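Local coordinates for protein inositol-1-monophosphatase (PDB 5ZHH) that probably hydrolyses inositol monophosphates to free inositol and inorganic phosphate, as a phosphatase of the inositol monophosphatase family, at residues A[6-11]-A[116-121]; A[12-17]-A[55-60]; A[144-149]-A[247-252]; A[153-158]-A[201-206]. One frame throughout, in Å; residues are numbered along the deposited sequence.

Overall arrangement
The four contacts lie in two groups, all within one chain of the inositol monophosphatase family. Contacts 1 and 2 share helix 3-25, which rests on strand 113-121 of the large mixed sheet and against helix 44-61; their centres are 9 Å apart. Contacts 3 and 4 follow later in sequence, with centres 8 Å apart, at neighbouring strands 205-208 and 245-248 of the smaller sheet, and they meet through Ser146 and Asp204. Contact 2 falls between the two segments of contact 1, as contact 4 does between those of contact 3. Contact 2 lies across the chain's centre from contacts 3 and 4; contacts 1 and 2 border the second subunit, and contact 4 the third.

Contact 1 of 4, residues A[6-11]-A[116-121]; sequences TFLDIA and VGVIYD
Leu8 and Ala11 close on Val118 from the helix side. Its CG2 methyl sits 3.6 Å from Leu8 CD1 and 3.7 Å from Ala11 CB, touching two residues about one turn apart on the helix. Leu8 has CG anti to its own nitrogen (chi1 177°), and that torsion swings CD1 off the helix flank and toward the strand. The same CD1 methyl reaches back to Val116, 4.0 Å from its CG1. Val116 spreads its two methyls along the helix: CG1 lies against the backbone of Leu8, 3.8 Å from CA, while CG2 meets Phe7 CB at 3.9 Å and comes to the edge of the Phe7 ring. Beyond CB the ring heads away from the strand and stands edge-to-face with Phe62. Everything that touches here is hydrocarbon apart from the backbone, and the touching residues are buried.

The strand sets this pattern by alternation, with Val116 and Val118 turned to the helix and Gly117 between them. Backbone bonds to Leu108 and Ile106 on one neighbouring strand, and to Gly130 on the other, hold it in the sheet facing the helix. Away from the sheet, Asp9 forms a salt bridge with Arg60 of the second subunit. The axes of 6-11 and 116-121 run nearly parallel, 8.2 Å apart at closest, at 19°, a helix-on-sheet layer that belongs to the layered alpha-beta sandwich of inositol monophosphatases.

Contact 2 of 4, residues A[12-17]-A[55-60]; sequences TEAALA and LEIIRR
Ala14 and Ile57 meet as plain alkyl groups, and the flat groups of the contact stand off to one side, where the Arg60 guanidinium takes the Glu56 carboxylate at its edge, in the guanidinium's plane. The motif is an antiparallel helix pair of the family's layered fold: segments 12-17 and 55-60, on helices 3-25 and 44-61, have axes 9.3 Å apart at 164°. NE and NH2 grip the carboxylate side-on, one to each oxygen, with Arg60 NE 2.8 Å from Glu56 OE2 and nearly straight (176°). This bridge lies within one helix, one turn apart. Arg60 NH1 reaches on to Asp9 of the second subunit, so the flat pair also faces the subunit interface.

Small residues on 12-17 permit the approach, and Ile57 packs against Ala14 and Ala17. Its CG2 branch rests against Ala14 CB at 3.9 Å, and Ile58 CD1 reaches the same methyl more loosely. On the far side from Ile57, Ala15 packs on Val118 and Tyr120 of the sheet. Glu13, beside the seam, turns its carboxylate to a salt bridge with Arg140 of the second subunit. Ile57 reaches across to helix 12-17, its CG1 branch extended (chi2 170°), so that CD1 lies 3.6 Å from Ala14 CA and 3.8 Å from Ala17 CB.

Contact 3 of 4, residues A[144-149]-A[247-252]; sequences KVSDTS and ATNGSI
Asn249 puts both ends of one amide to work between Ser146 and Thr148 on one side and its own turn on the other. Its ND2 donates to Ser146 OG at 2.9 Å, close to the amide plane, and to Thr148 O, also at 2.9 Å, which it meets on a carbonyl lone pair though tilted from the amide plane. OD1 faces the other way and takes Ile252 N at 3.0 Å with a straight bond (167°), an Asx motif that leads into helix 253-261. The side chain can do this because CG stands between the backbone N and carbonyl carbon (chi1 64°), folding the amide back over the turn.

A leucine in place of Asn249 would probably leave Thr148 O and Ile252 N without these mates and Ser146 OG without its donor, weakening the link between the loop and the turn. Around the amide, Val145 CB lies 3.7 Å from Asn249 CB, and the two side chains cross at a slant. Ile252 CG2 packs beside it, 3.3 Å from Thr148 O. A water also spans the gap, donating to Ser146 O and Asn249 O while accepting from Ser251 OG at 2.6 Å. Ser146 OG and Thr148 OG1 have a further partner in Asp204 OD1, so the loop is held by two polar side chains of different segments.

The contact lies at the end of strand 245-248, whose Ala247 pairs with Tyr206 of strand 205-208, while Val145 packs on Leu223 of helix 213-225.

Contact 4 of 4, residues A[153-158]-A[201-206]; sequences KSLLVT and GRVDGY
Leu155 and Val157 run beside 203-206 in a parallel pairing, with Val157 bridged to Tyr206. Val157 N donates to Gly205 O at 3.1 Å, somewhat bent, and Val157 O has Tyr206 CA at 3.3 Å as a CA-H...O contact. Over their touching parts the two chains run 58° apart end to end, yet Leu155 is held at both polar backbone atoms. Asp204 N gives a nearly straight bond of 2.8 Å to Leu155 O, almost in line with its C=O, and Leu155 N returns one of 2.8 Å to the Asp204 carboxylate at OD2, on its anti side and 20° out of plane.

Among the side chains, Val157 CG1 rests on Tyr206 CB at 3.7 Å and on Val203 CG2 at 4.0 Å. Its place between backbone N and carbonyl carbon (chi1 58°) turns that methyl across the seam. The Tyr206 ring presents its edge to Val157 O, and its hydroxyl goes on to Glu208. Over Gly205, Leu156 CD2 comes 3.7 Å from the backbone N, which is buried without a partner, and a side chain on Gly205 would be crowded. Helix 191-199 packs on Val157 and Val203, and His97 of the third subunit packs on Leu155 and Asp204.

Replacing Asp204 with an alanine would probably strip Leu155 N of its acceptor and leave Ser146 and Thr148, which bond to OD1, without their shared carboxylate.

With both oxygens so engaged, the carboxylate is fixed in its rotation, and the hydrogen bonds gathered round it are likely to stabilise a negative charge in this buried spot.

Contact 1 of 4, residues A[6-11]-A[116-121]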
loop_
_atom_site.group_PDB
_atom_site.type_symbol
_atom_site.label_atom_id
_atom_site.label_comp_id
_atom_site.label_asym_id
_atom_site.label_seq_id
_atom_site.Cartn_x
_atom_site.Cartn_y
_atom_site.Cartn_z
ATOM N N THR A 6 -14.393 7.947 -22.996
ATOM C CA THR A 6 -15.543 7.233 -22.448
ATOM C C THR A 6 -15.289 5.730 -22.417
ATOM O O THR A 6 -15.582 5.064 -21.415
ATOM C CB THR A 6 -16.790 7.559 -23.273
ATOM O OG1 THR A 6 -17.121 8.938 -23.097
ATOM C CG2 THR A 6 -17.977 6.701 -22.843
ATOM N N PHE A 7 -14.720 5.182 -23.499
ATOM C CA PHE A 7 -14.362 3.769 -23.511
ATOM C C PHE A 7 -13.334 3.459 -22.437
ATOM O O PHE A 7 -13.446 2.451 -21.730
ATOM C CB PHE A 7 -13.804 3.376 -24.881
ATOM C CG PHE A 7 -14.781 3.537 -26.001
ATOM C CD1 PHE A 7 -16.129 3.344 -25.788
ATOM C CD2 PHE A 7 -14.347 3.884 -27.269
ATOM C CE1 PHE A 7 -17.038 3.492 -26.826
ATOM C CE2 PHE A 7 -15.248 4.030 -28.311
ATOM C CZ PHE A 7 -16.594 3.836 -28.088
ATOM N N LEU A 8 -12.333 4.329 -22.297
ATOM C CA LEU A 8 -11.264 4.109 -21.329
ATOM C C LEU A 8 -11.780 4.175 -19.895
ATOM O O LEU A 8 -11.327 3.411 -19.030
ATOM C CB LEU A 8 -10.155 5.138 -21.563
ATOM C CG LEU A 8 -8.976 5.101 -20.596
ATOM C CD1 LEU A 8 -8.273 3.756 -20.699
ATOM C CD2 LEU A 8 -8.013 6.248 -20.866
ATOM N N ASP A 9 -12.711 5.094 -19.619
ATOM C CA ASP A 9 -13.300 5.183 -18.286
ATOM C C ASP A 9 -13.962 3.870 -17.892
ATOM O O ASP A 9 -13.821 3.408 -16.757
ATOM C CB ASP A 9 -14.328 6.319 -18.224
ATOM C CG ASP A 9 -13.701 7.696 -18.277
ATOM O OD1 ASP A 9 -12.475 7.819 -18.068
ATOM O OD2 ASP A 9 -14.452 8.665 -18.523
ATOM N N ILE A 10 -14.730 3.277 -18.811
ATOM C CA ILE A 10 -15.479 2.069 -18.482
ATOM C C ILE A 10 -14.547 0.867 -18.381
ATOM O O ILE A 10 -14.705 0.011 -17.501
ATOM C CB ILE A 10 -16.592 1.832 -19.517
ATOM C CG1 ILE A 10 -17.614 2.963 -19.455
ATOM C CG2 ILE A 10 -17.272 0.494 -19.266
ATOM C CD1 ILE A 10 -18.091 3.253 -18.069
ATOM N N ALA A 11 -13.569 0.774 -19.281
ATOM C CA ALA A 11 -12.605 -0.319 -19.188
ATOM C C ALA A 11 -11.826 -0.256 -17.881
ATOM O O ALA A 11 -11.493 -1.297 -17.301
ATOM C CB ALA A 11 -11.648 -0.280 -20.378
ATOM N N VAL A 116 -7.920 1.206 -27.249
ATOM C CA VAL A 116 -8.084 1.449 -25.819
ATOM C C VAL A 116 -7.531 0.252 -25.069
ATOM O O VAL A 116 -7.811 -0.897 -25.427
ATOM C CB VAL A 116 -9.558 1.680 -25.426
ATOM C CG1 VAL A 116 -9.673 1.918 -23.925
ATOM C CG2 VAL A 116 -10.152 2.842 -26.205
ATOM N N GLY A 117 -6.769 0.516 -24.012
ATOM C CA GLY A 117 -6.206 -0.575 -23.245
ATOM C C GLY A 117 -6.097 -0.297 -21.762
ATOM O O GLY A 117 -5.645 0.776 -21.350
ATOM N N VAL A 118 -6.531 -1.256 -20.951
ATOM C CA VAL A 118 -6.339 -1.212 -19.508
ATOM C C VAL A 118 -5.773 -2.548 -19.059
ATOM O O VAL A 118 -6.306 -3.605 -19.416
ATOM C CB VAL A 118 -7.643 -0.898 -18.746
ATOM C CG1 VAL A 118 -7.366 -0.898 -17.261
ATOM C CG2 VAL A 118 -8.202 0.462 -19.172
ATOM N N ILE A 119 -4.693 -2.499 -18.284
ATOM C CA ILE A 119 -4.064 -3.682 -17.708
ATOM C C ILE A 119 -3.895 -3.424 -16.222
ATOM O O ILE A 119 -3.262 -2.436 -15.830
ATOM C CB ILE A 119 -2.710 -3.985 -18.372
ATOM C CG1 ILE A 119 -2.927 -4.289 -19.853
ATOM C CG2 ILE A 119 -2.003 -5.149 -17.679
ATOM C CD1 ILE A 119 -1.638 -4.263 -20.684
ATOM N N TYR A 120 -4.470 -4.292 -15.396
ATOM C CA TYR A 120 -4.476 -4.087 -13.954
ATOM C C TYR A 120 -3.890 -5.304 -13.258
ATOM O O TYR A 120 -4.439 -6.406 -13.358
ATOM C CB TYR A 120 -5.889 -3.806 -13.435
ATOM C CG TYR A 120 -5.940 -3.575 -11.945
ATOM C CD1 TYR A 120 -5.109 -2.639 -11.344
ATOM C CD2 TYR A 120 -6.812 -4.298 -11.136
ATOM C CE1 TYR A 120 -5.146 -2.419 -9.975
ATOM C CE2 TYR A 120 -6.853 -4.088 -9.760
ATOM C CZ TYR A 120 -6.015 -3.149 -9.193
ATOM O OH TYR A 120 -6.039 -2.933 -7.840
ATOM N N ASP A 121 -2.774 -5.095 -12.569
ATOM C CA ASP A 121 -2.119 -6.040 -11.672
ATOM C C ASP A 121 -2.699 -5.817 -10.283
ATOM O O ASP A 121 -2.311 -4.856 -9.613
ATOM C CB ASP A 121 -0.602 -5.806 -11.684
ATOM C CG ASP A 121 0.163 -6.664 -10.671
ATOM O OD1 ASP A 121 -0.444 -7.372 -9.836
ATOM O OD2 ASP A 121 1.409 -6.599 -10.704
#

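Contact 2 of 4, residues A[12-17]-A[55-60]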
loop_
_atom_site.group_PDB
_atom_site.type_symbol
_atom_site.label_atom_id
_atom_site.label_comp_id
_atom_site.label_asym_id
_atom_site.label_seq_id
_atom_site.Cartn_x
_atom_site.Cartn_y
_atom_site.Cartn_z
ATOM N N THR A 12 -11.538 0.952 -17.396
ATOM C CA THR A 12 -10.823 1.086 -16.131
ATOM C C THR A 12 -11.655 0.539 -14.977
ATOM O O THR A 12 -11.158 -0.237 -14.151
ATOM C CB THR A 12 -10.457 2.551 -15.889
ATOM O OG1 THR A 12 -9.651 3.028 -16.976
ATOM C CG2 THR A 12 -9.677 2.689 -14.598
ATOM N N GLU A 13 -12.934 0.920 -14.909
ATOM C CA GLU A 13 -13.778 0.426 -13.825
ATOM C C GLU A 13 -13.990 -1.080 -13.941
ATOM O O GLU A 13 -14.008 -1.788 -12.930
ATOM C CB GLU A 13 -15.114 1.177 -13.811
ATOM C CG GLU A 13 -16.170 0.631 -12.837
ATOM C CD GLU A 13 -15.806 0.791 -11.358
ATOM O OE1 GLU A 13 -14.836 1.511 -11.039
ATOM O OE2 GLU A 13 -16.511 0.201 -10.509
ATOM N N ALA A 14 -14.105 -1.596 -15.167
ATOM C CA ALA A 14 -14.221 -3.041 -15.336
ATOM C C ALA A 14 -12.963 -3.749 -14.843
ATOM O O ALA A 14 -13.046 -4.788 -14.178
ATOM C CB ALA A 14 -14.502 -3.381 -16.799
ATOM N N ALA A 15 -11.792 -3.184 -15.133
ATOM C CA ALA A 15 -10.539 -3.795 -14.702
ATOM C C ALA A 15 -10.392 -3.763 -13.186
ATOM O O ALA A 15 -9.939 -4.742 -12.578
ATOM C CB ALA A 15 -9.361 -3.078 -15.360
ATOM N N LEU A 16 -10.753 -2.638 -12.560
ATOM C CA LEU A 16 -10.640 -2.530 -11.111
ATOM C C LEU A 16 -11.636 -3.441 -10.408
ATOM O O LEU A 16 -11.302 -4.073 -9.398
ATOM C CB LEU A 16 -10.838 -1.080 -10.674
ATOM C CG LEU A 16 -9.735 -0.135 -11.149
ATOM C CD1 LEU A 16 -10.054 1.301 -10.749
ATOM C CD2 LEU A 16 -8.376 -0.572 -10.597
ATOM N N ALA A 17 -12.865 -3.518 -10.925
ATOM C CA ALA A 17 -13.861 -4.388 -10.313
ATOM C C ALA A 17 -13.435 -5.844 -10.412
ATOM O O ALA A 17 -13.535 -6.600 -9.435
ATOM C CB ALA A 17 -15.222 -4.175 -10.974
ATOM N N LEU A 55 -17.634 -8.788 -18.224
ATOM C CA LEU A 55 -18.663 -8.837 -19.257
ATOM C C LEU A 55 -19.883 -8.023 -18.852
ATOM O O LEU A 55 -20.420 -7.254 -19.652
ATOM C CB LEU A 55 -19.056 -10.287 -19.540
ATOM C CG LEU A 55 -17.990 -11.128 -20.243
ATOM C CD1 LEU A 55 -18.501 -12.529 -20.532
ATOM C CD2 LEU A 55 -17.568 -10.435 -21.517
ATOM N N GLU A 56 -20.317 -8.156 -17.600
ATOM C CA GLU A 56 -21.506 -7.433 -17.167
ATOM C C GLU A 56 -21.325 -5.930 -17.332
ATOM O O GLU A 56 -22.225 -5.241 -17.824
ATOM C CB GLU A 56 -21.834 -7.785 -15.716
ATOM C CG GLU A 56 -23.214 -7.316 -15.261
ATOM C CD GLU A 56 -23.238 -5.854 -14.868
ATOM O OE1 GLU A 56 -22.182 -5.343 -14.433
ATOM O OE2 GLU A 56 -24.313 -5.217 -14.995
ATOM N N ILE A 57 -20.153 -5.409 -16.959
ATOM C CA ILE A 57 -19.914 -3.972 -17.047
ATOM C C ILE A 57 -19.864 -3.524 -18.503
ATOM O O ILE A 57 -20.534 -2.560 -18.895
ATOM C CB ILE A 57 -18.628 -3.593 -16.288
ATOM C CG1 ILE A 57 -18.816 -3.822 -14.784
ATOM C CG2 ILE A 57 -18.216 -2.155 -16.595
ATOM C CD1 ILE A 57 -17.539 -3.701 -13.968
ATOM N N ILE A 58 -19.100 -4.234 -19.336
ATOM C CA ILE A 58 -18.925 -3.796 -20.715
ATOM C C ILE A 58 -20.242 -3.855 -21.474
ATOM O O ILE A 58 -20.575 -2.937 -22.232
ATOM C CB ILE A 58 -17.846 -4.640 -21.418
ATOM C CG1 ILE A 58 -16.488 -4.442 -20.741
ATOM C CG2 ILE A 58 -17.794 -4.294 -22.907
ATOM C CD1 ILE A 58 -15.903 -3.074 -20.960
ATOM N N ARG A 59 -21.014 -4.932 -21.293
ATOM C CA ARG A 59 -22.252 -5.056 -22.058
ATOM C C ARG A 59 -23.324 -4.097 -21.555
ATOM O O ARG A 59 -24.185 -3.681 -22.335
ATOM C CB ARG A 59 -22.773 -6.499 -22.038
ATOM C CG ARG A 59 -21.690 -7.578 -22.129
ATOM C CD ARG A 59 -22.134 -8.845 -22.792
ATOM N NE ARG A 59 -23.530 -9.163 -22.504
ATOM C CZ ARG A 59 -24.089 -10.352 -22.715
ATOM N NH1 ARG A 59 -23.377 -11.356 -23.171
ATOM N NH2 ARG A 59 -25.371 -10.547 -22.445
ATOM N N ARG A 60 -23.289 -3.724 -20.271
ATOM C CA ARG A 60 -24.275 -2.770 -19.763
ATOM C C ARG A 60 -24.015 -1.363 -20.291
ATOM O O ARG A 60 -24.959 -0.629 -20.606
ATOM C CB ARG A 60 -24.284 -2.775 -18.230
ATOM C CG ARG A 60 -25.146 -1.675 -17.606
ATOM C CD ARG A 60 -25.401 -1.915 -16.124
ATOM N NE ARG A 60 -24.251 -2.503 -15.448
ATOM C CZ ARG A 60 -23.215 -1.806 -15.001
ATOM N NH1 ARG A 60 -23.187 -0.490 -15.161
ATOM N NH2 ARG A 60 -22.208 -2.426 -14.397
#

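Contact 3 of 4, residues A[144-149]-A[247-252]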
loop_
_atom_site.group_PDB
_atom_site.type_symbol
_atom_site.label_atom_id
_atom_site.label_comp_id
_atom_site.label_asym_id
_atom_site.label_seq_id
_atom_site.Cartn_x
_atom_site.Cartn_y
_atom_site.Cartn_z
ATOM N N LYS A 144 6.520 6.322 -19.872
ATOM C CA LYS A 144 7.126 6.413 -21.190
ATOM C C LYS A 144 8.152 5.299 -21.351
ATOM O O LYS A 144 8.713 4.805 -20.366
ATOM C CB LYS A 144 7.750 7.794 -21.420
ATOM C CG LYS A 144 8.890 8.130 -20.485
ATOM C CD LYS A 144 9.399 9.534 -20.747
ATOM C CE LYS A 144 10.582 9.871 -19.854
ATOM N NZ LYS A 144 11.149 11.205 -20.204
ATOM N N VAL A 145 8.370 4.894 -22.610
ATOM C CA VAL A 145 9.366 3.862 -22.911
ATOM C C VAL A 145 10.765 4.360 -22.550
ATOM O O VAL A 145 11.013 5.561 -22.379
ATOM C CB VAL A 145 9.301 3.425 -24.385
ATOM C CG1 VAL A 145 7.943 2.814 -24.723
ATOM C CG2 VAL A 145 9.626 4.590 -25.306
ATOM N N SER A 146 11.696 3.408 -22.463
ATOM C CA SER A 146 13.087 3.697 -22.156
ATOM C C SER A 146 13.800 4.321 -23.357
ATOM O O SER A 146 13.301 4.332 -24.486
ATOM C CB SER A 146 13.807 2.419 -21.739
ATOM O OG SER A 146 13.926 1.549 -22.852
ATOM N N ASP A 147 15.012 4.812 -23.108
ATOM C CA ASP A 147 15.847 5.417 -24.135
ATOM C C ASP A 147 16.903 4.469 -24.651
ATOM O O ASP A 147 17.682 4.852 -25.527
ATOM C CB ASP A 147 16.514 6.696 -23.620
ATOM C CG ASP A 147 15.536 7.834 -23.403
ATOM O OD1 ASP A 147 14.624 8.000 -24.239
ATOM O OD2 ASP A 147 15.687 8.578 -22.395
ATOM N N THR A 148 16.945 3.244 -24.127
ATOM C CA THR A 148 17.981 2.290 -24.496
ATOM C C THR A 148 18.041 2.120 -26.009
ATOM O O THR A 148 17.030 1.837 -26.660
ATOM C CB THR A 148 17.710 0.940 -23.832
ATOM O OG1 THR A 148 17.488 1.135 -22.429
ATOM C CG2 THR A 148 18.894 0.001 -24.038
ATOM N N SER A 149 19.240 2.292 -26.563
ATOM C CA SER A 149 19.452 2.217 -27.997
ATOM C C SER A 149 20.355 1.074 -28.436
ATOM O O SER A 149 20.359 0.747 -29.627
ATOM C CB SER A 149 20.023 3.548 -28.524
ATOM O OG SER A 149 21.225 3.907 -27.862
ATOM N N ALA A 247 7.683 -6.122 -29.650
ATOM C CA ALA A 247 7.223 -4.899 -28.992
ATOM C C ALA A 247 8.368 -4.280 -28.206
ATOM O O ALA A 247 8.887 -4.902 -27.276
ATOM C CB ALA A 247 6.038 -5.201 -28.069
ATOM N N THR A 248 8.775 -3.062 -28.579
ATOM C CA THR A 248 9.980 -2.464 -28.010
ATOM C C THR A 248 9.765 -0.987 -27.731
ATOM O O THR A 248 8.727 -0.405 -28.070
ATOM C CB THR A 248 11.190 -2.615 -28.942
ATOM O OG1 THR A 248 11.049 -1.712 -30.043
ATOM C CG2 THR A 248 11.326 -4.050 -29.461
ATOM N N ASN A 249 10.797 -0.371 -27.147
ATOM C CA ASN A 249 10.835 1.072 -26.945
ATOM C C ASN A 249 10.985 1.850 -28.244
ATOM O O ASN A 249 10.953 3.081 -28.199
ATOM C CB ASN A 249 11.973 1.461 -25.988
ATOM C CG ASN A 249 13.368 1.130 -26.534
ATOM O OD1 ASN A 249 13.533 0.736 -27.691
ATOM N ND2 ASN A 249 14.384 1.301 -25.685
ATOM N N GLY A 250 11.161 1.187 -29.385
ATOM C CA GLY A 250 11.297 1.916 -30.632
ATOM C C GLY A 250 12.737 2.154 -31.039
ATOM O O GLY A 250 13.051 2.181 -32.233
ATOM N N SER A 251 13.612 2.391 -30.057
ATOM C CA SER A 251 15.018 2.653 -30.356
ATOM C C SER A 251 15.815 1.381 -30.628
ATOM O O SER A 251 16.733 1.408 -31.455
ATOM C CB SER A 251 15.655 3.455 -29.219
ATOM O OG SER A 251 14.903 4.632 -28.966
ATOM N N ILE A 252 15.502 0.264 -29.966
ATOM C CA ILE A 252 16.183 -0.997 -30.270
ATOM C C ILE A 252 15.370 -1.861 -31.228
ATOM O O ILE A 252 15.726 -3.018 -31.462
ATOM C CB ILE A 252 16.545 -1.806 -29.007
ATOM C CG1 ILE A 252 15.287 -2.193 -28.219
ATOM C CG2 ILE A 252 17.574 -1.078 -28.149
ATOM C CD1 ILE A 252 15.530 -3.347 -27.256
HETATM O O HOH W 1 13.020 4.888 -27.204
HETATM O O HOH W 2 19.691 2.128 -31.897
#

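Contact 4 of 4, residues A[153-158]-A[201-206]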
loop_
_atom_site.group_PDB
_atom_site.type_symbol
_atom_site.label_atom_id
_atom_site.label_comp_id
_atom_site.label_asym_id
_atom_site.label_seq_id
_atom_site.Cartn_x
_atom_site.Cartn_y
_atom_site.Cartn_z
ATOM N N LYS A 153 23.012 -3.288 -24.176
ATOM C CA LYS A 153 22.670 -2.622 -22.926
ATOM C C LYS A 153 21.204 -2.804 -22.564
ATOM O O LYS A 153 20.707 -2.133 -21.652
ATOM C CB LYS A 153 23.025 -1.135 -22.993
ATOM C CG LYS A 153 24.512 -0.882 -23.204
ATOM C CD LYS A 153 24.793 0.577 -23.520
ATOM C CE LYS A 153 26.277 0.798 -23.751
ATOM N NZ LYS A 153 27.083 0.297 -22.607
ATOM N N SER A 154 20.500 -3.683 -23.263
ATOM C CA SER A 154 19.062 -3.817 -23.132
ATOM C C SER A 154 18.702 -4.936 -22.168
ATOM O O SER A 154 19.476 -5.863 -21.929
ATOM C CB SER A 154 18.423 -4.096 -24.497
ATOM O OG SER A 154 18.588 -3.000 -25.382
ATOM N N LEU A 155 17.502 -4.820 -21.606
ATOM C CA LEU A 155 16.872 -5.872 -20.823
ATOM C C LEU A 155 15.591 -6.240 -21.550
ATOM O O LEU A 155 14.770 -5.363 -21.841
ATOM C CB LEU A 155 16.565 -5.409 -19.394
ATOM C CG LEU A 155 15.976 -6.462 -18.449
ATOM C CD1 LEU A 155 16.964 -7.593 -18.191
ATOM C CD2 LEU A 155 15.526 -5.830 -17.132
ATOM N N LEU A 156 15.430 -7.518 -21.864
ATOM C CA LEU A 156 14.293 -7.985 -22.640
ATOM C C LEU A 156 13.462 -8.964 -21.822
ATOM O O LEU A 156 13.823 -9.349 -20.708
ATOM C CB LEU A 156 14.759 -8.649 -23.943
ATOM C CG LEU A 156 15.718 -7.842 -24.822
ATOM C CD1 LEU A 156 16.065 -8.667 -26.069
ATOM C CD2 LEU A 156 15.151 -6.494 -25.206
ATOM N N VAL A 157 12.325 -9.362 -22.393
ATOM C CA VAL A 157 11.464 -10.369 -21.784
ATOM C C VAL A 157 10.789 -11.146 -22.906
ATOM O O VAL A 157 10.548 -10.614 -23.992
ATOM C CB VAL A 157 10.440 -9.715 -20.812
ATOM C CG1 VAL A 157 9.577 -8.686 -21.537
ATOM C CG2 VAL A 157 9.574 -10.773 -20.101
ATOM N N THR A 158 10.497 -12.417 -22.648
ATOM C CA THR A 158 9.833 -13.257 -23.633
ATOM C C THR A 158 9.036 -14.324 -22.896
ATOM O O THR A 158 8.998 -14.361 -21.662
ATOM C CB THR A 158 10.839 -13.882 -24.630
ATOM O OG1 THR A 158 10.120 -14.442 -25.735
ATOM C CG2 THR A 158 11.668 -14.985 -23.976
ATOM N N GLY A 201 9.045 1.376 -19.381
ATOM C CA GLY A 201 10.492 1.411 -19.442
ATOM C C GLY A 201 11.223 0.435 -18.545
ATOM O O GLY A 201 12.459 0.490 -18.480
ATOM N N ARG A 202 10.513 -0.487 -17.893
ATOM C CA ARG A 202 11.175 -1.457 -17.024
ATOM C C ARG A 202 11.950 -2.499 -17.822
ATOM O O ARG A 202 12.896 -3.099 -17.302
ATOM C CB ARG A 202 10.145 -2.145 -16.135
ATOM C CG ARG A 202 9.591 -1.229 -15.033
ATOM C CD ARG A 202 8.334 -1.825 -14.433
ATOM N NE ARG A 202 7.748 -0.948 -13.420
ATOM C CZ ARG A 202 6.684 -1.261 -12.688
ATOM N NH1 ARG A 202 6.217 -0.401 -11.794
ATOM N NH2 ARG A 202 6.082 -2.428 -12.858
ATOM N N VAL A 203 11.537 -2.756 -19.060
ATOM C CA VAL A 203 12.322 -3.507 -20.026
ATOM C C VAL A 203 12.336 -2.702 -21.313
ATOM O O VAL A 203 11.543 -1.781 -21.503
ATOM C CB VAL A 203 11.775 -4.930 -20.274
ATOM C CG1 VAL A 203 11.893 -5.775 -19.021
ATOM C CG2 VAL A 203 10.332 -4.872 -20.718
ATOM N N ASP A 204 13.252 -3.063 -22.205
ATOM C CA ASP A 204 13.404 -2.337 -23.453
ATOM C C ASP A 204 12.682 -2.996 -24.614
ATOM O O ASP A 204 12.470 -2.343 -25.635
ATOM C CB ASP A 204 14.893 -2.185 -23.782
ATOM C CG ASP A 204 15.662 -1.559 -22.639
ATOM O OD1 ASP A 204 15.293 -0.437 -22.207
ATOM O OD2 ASP A 204 16.615 -2.194 -22.154
ATOM N N GLY A 205 12.280 -4.252 -24.476
ATOM C CA GLY A 205 11.665 -4.952 -25.583
ATOM C C GLY A 205 11.142 -6.302 -25.154
ATOM O O GLY A 205 11.573 -6.871 -24.147
ATOM N N TYR A 206 10.207 -6.804 -25.949
ATOM C CA TYR A 206 9.474 -8.025 -25.663
ATOM C C TYR A 206 9.138 -8.678 -26.995
ATOM O O TYR A 206 8.817 -7.983 -27.963
ATOM C CB TYR A 206 8.208 -7.710 -24.843
ATOM C CG TYR A 206 7.089 -8.731 -24.945
ATOM C CD1 TYR A 206 7.220 -10.003 -24.397
ATOM C CD2 TYR A 206 5.896 -8.416 -25.596
ATOM C CE1 TYR A 206 6.187 -10.932 -24.490
ATOM C CE2 TYR A 206 4.867 -9.337 -25.697
ATOM C CZ TYR A 206 5.018 -10.584 -25.147
ATOM O OH TYR A 206 3.999 -11.501 -25.259
#